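Local coordinates for protein superoxide dismutase [Cu-Zn] (PDB 7B4P) that probably catalyses the dismutation of superoxide to oxygen and hydrogen peroxide at a paired copper and zinc site, at residues H51-G56 / S122-K127. Residues are numbered along the deposited sequence; the frame is centred on the assembly and turned at random.
With CU (copper (II) ion), chain E.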
loop_
_atom_site.group_PDB
_atom_site.type_symbol
_atom_site.label_atom_id
_atom_site.label_comp_id
_atom_site.label_asym_id
_atom_site.label_seq_id
_atom_site.Cartn_x
_atom_site.Cartn_y
_atom_site.Cartn_z
ATOM N N HIS A 51 11.278 -6.827 7.043
ATOM C CA HIS A 51 11.612 -7.165 5.633
ATOM C C HIS A 51 10.622 -6.522 4.657
ATOM O O HIS A 51 9.473 -6.252 5.061
ATOM C CB HIS A 51 11.617 -8.685 5.424
ATOM C CG HIS A 51 12.400 -9.454 6.434
ATOM N ND1 HIS A 51 11.833 -10.454 7.199
ATOM C CD2 HIS A 51 13.695 -9.382 6.804
ATOM C CE1 HIS A 51 12.745 -10.965 7.998
ATOM N NE2 HIS A 51 13.896 -10.324 7.776
ATOM N N ILE A 52 11.067 -6.311 3.414
ATOM C CA ILE A 52 10.202 -6.032 2.229
ATOM C C ILE A 52 9.925 -7.372 1.536
ATOM O O ILE A 52 10.900 -8.068 1.195
ATOM C CB ILE A 52 10.866 -5.011 1.281
ATOM C CG1 ILE A 52 11.100 -3.662 1.968
ATOM C CG2 ILE A 52 10.059 -4.859 -0.000
ATOM C CD1 ILE A 52 12.065 -2.755 1.236
ATOM N N HIS A 53 8.649 -7.724 1.352
ATOM C CA HIS A 53 8.192 -8.992 0.722
ATOM C C HIS A 53 7.717 -8.709 -0.709
ATOM O O HIS A 53 7.309 -7.568 -0.977
ATOM C CB HIS A 53 7.129 -9.665 1.601
ATOM C CG HIS A 53 7.683 -10.283 2.841
ATOM N ND1 HIS A 53 7.494 -11.615 3.149
ATOM C CD2 HIS A 53 8.429 -9.763 3.841
ATOM C CE1 HIS A 53 8.089 -11.887 4.291
ATOM N NE2 HIS A 53 8.672 -10.769 4.736
ATOM N N GLU A 54 7.778 -9.716 -1.587
ATOM C CA GLU A 54 7.672 -9.556 -3.066
ATOM C C GLU A 54 6.266 -9.084 -3.466
ATOM O O GLU A 54 6.182 -8.227 -4.366
ATOM C CB GLU A 54 8.066 -10.849 -3.789
ATOM C CG GLU A 54 7.124 -12.019 -3.549
ATOM C CD GLU A 54 7.673 -13.360 -4.002
ATOM O OE1 GLU A 54 8.319 -13.395 -5.069
ATOM O OE2 GLU A 54 7.457 -14.364 -3.287
ATOM N N CYS A 55 5.211 -9.616 -2.841
ATOM C CA CYS A 55 3.793 -9.286 -3.162
ATOM C C CYS A 55 3.275 -8.213 -2.195
ATOM O O CYS A 55 3.475 -8.367 -0.973
ATOM C CB CYS A 55 2.907 -10.529 -3.127
ATOM S SG CYS A 55 3.103 -11.594 -4.582
ATOM N N GLY A 56 2.643 -7.165 -2.736
ATOM C CA GLY A 56 2.003 -6.073 -1.973
ATOM C C GLY A 56 0.557 -6.403 -1.641
ATOM O O GLY A 56 -0.335 -5.608 -2.008
ATOM N N SER A 122 5.425 -5.098 -0.176
ATOM C CA SER A 122 4.873 -5.120 1.203
ATOM C C SER A 122 6.007 -5.043 2.231
ATOM O O SER A 122 7.088 -5.592 1.963
ATOM C CB SER A 122 4.022 -6.342 1.431
ATOM O OG SER A 122 4.749 -7.529 1.158
ATOM N N MET A 123 5.753 -4.359 3.350
ATOM C CA MET A 123 6.547 -4.446 4.604
ATOM C C MET A 123 5.898 -5.510 5.493
ATOM O O MET A 123 4.659 -5.496 5.607
ATOM C CB MET A 123 6.567 -3.108 5.355
ATOM C CG MET A 123 7.436 -2.034 4.710
ATOM S SD MET A 123 9.206 -2.437 4.684
ATOM C CE MET A 123 9.456 -3.016 6.361
ATOM N N ILE A 124 6.704 -6.397 6.081
ATOM C CA ILE A 124 6.254 -7.444 7.047
ATOM C C ILE A 124 7.106 -7.338 8.316
ATOM O O ILE A 124 8.348 -7.344 8.200
ATOM C CB ILE A 124 6.335 -8.852 6.421
ATOM C CG1 ILE A 124 5.311 -9.041 5.299
ATOM C CG2 ILE A 124 6.206 -9.936 7.483
ATOM C CD1 ILE A 124 3.876 -9.118 5.774
ATOM N N VAL A 125 6.452 -7.238 9.475
ATOM C CA VAL A 125 7.091 -7.357 10.818
ATOM C C VAL A 125 6.784 -8.762 11.343
ATOM O O VAL A 125 5.609 -9.178 11.271
ATOM C CB VAL A 125 6.602 -6.260 11.781
ATOM C CG1 VAL A 125 7.390 -6.272 13.081
ATOM C CG2 VAL A 125 6.661 -4.883 11.138
ATOM N N HIS A 126 7.811 -9.469 11.825
ATOM C CA HIS A 126 7.725 -10.877 12.295
ATOM C C HIS A 126 7.602 -10.908 13.822
ATOM O O HIS A 126 7.939 -9.896 14.465
ATOM C CB HIS A 126 8.929 -11.682 11.791
ATOM C CG HIS A 126 8.941 -11.868 10.313
ATOM N ND1 HIS A 126 8.379 -12.973 9.704
ATOM C CD2 HIS A 126 9.434 -11.097 9.320
ATOM C CE1 HIS A 126 8.529 -12.876 8.398
ATOM N NE2 HIS A 126 9.177 -11.735 8.136
ATOM N N LYS A 127 7.133 -12.033 14.366
ATOM C CA LYS A 127 6.941 -12.252 15.825
ATOM C C LYS A 127 8.308 -12.368 16.508
ATOM O O LYS A 127 8.486 -11.749 17.572
ATOM C CB LYS A 127 6.108 -13.515 16.064
ATOM C CG LYS A 127 5.792 -13.820 17.520
ATOM C CD LYS A 127 4.851 -14.992 17.689
ATOM C CE LYS A 127 4.214 -15.046 19.061
ATOM N NZ LYS A 127 3.139 -16.063 19.119
HETATM CU CU CU E . 9.932 -11.067 6.341
#
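The copper site straddles this strand pair: His-51 and His-53 from one strand and His-126 from its antiparallel neighbour converge on the copper ion. His-51 binds through ND1, at 2.2 Å from the copper, whereas His-53 and His-126 use NE2, each 2.1 Å from the metal. The His-53 and His-126 rings come from opposite directions and meet rim to rim, planes at 36°, while the His-51 ring lies obliquely to that of His-126. The second nitrogen of each ring is hydrogen-bonded, His-51 NE2 to Asp-130 OD2, His-53 ND1 to Gly-67 O and His-126 ND1 to Gly-141 O, so that with copper on the first nitrogen each ring is held against rotation. Ile-124 lies over one face of His-53, its CG1 3.6 Å from the ring centroid in a CH-pi contact; with CG1 beside the backbone N (chi1 -68°), CG2 is left to sit over a face of His-126. Within the beta-barrel of the Cu,Zn superoxide dismutase fold, His-51/Ile-124 and His-53/Ser-122 are hydrogen-bonded pairs, and His-53 N reaches Ser-122 O at 2.7 Å. Ile-52 and Met-123, the non-hydrogen-bonded pair between them, point to the other side of the sheet, where Ile-52 CG1 touches Met-123 SD at 3.5 Å. Past the strand end the chain bends across the start of the neighbouring strand, and Ser-122 OG donates to Cys-55 O over 2.6 Å, approaching 31° from the carbonyl plane. Replaced by alanine, Ser-122 would probably leave that carbonyl without its hydroxyl donor and the 54-56 loop less firmly tied to the strand. Gly-56 continues into backbone hydrogen bonds with the second subunit.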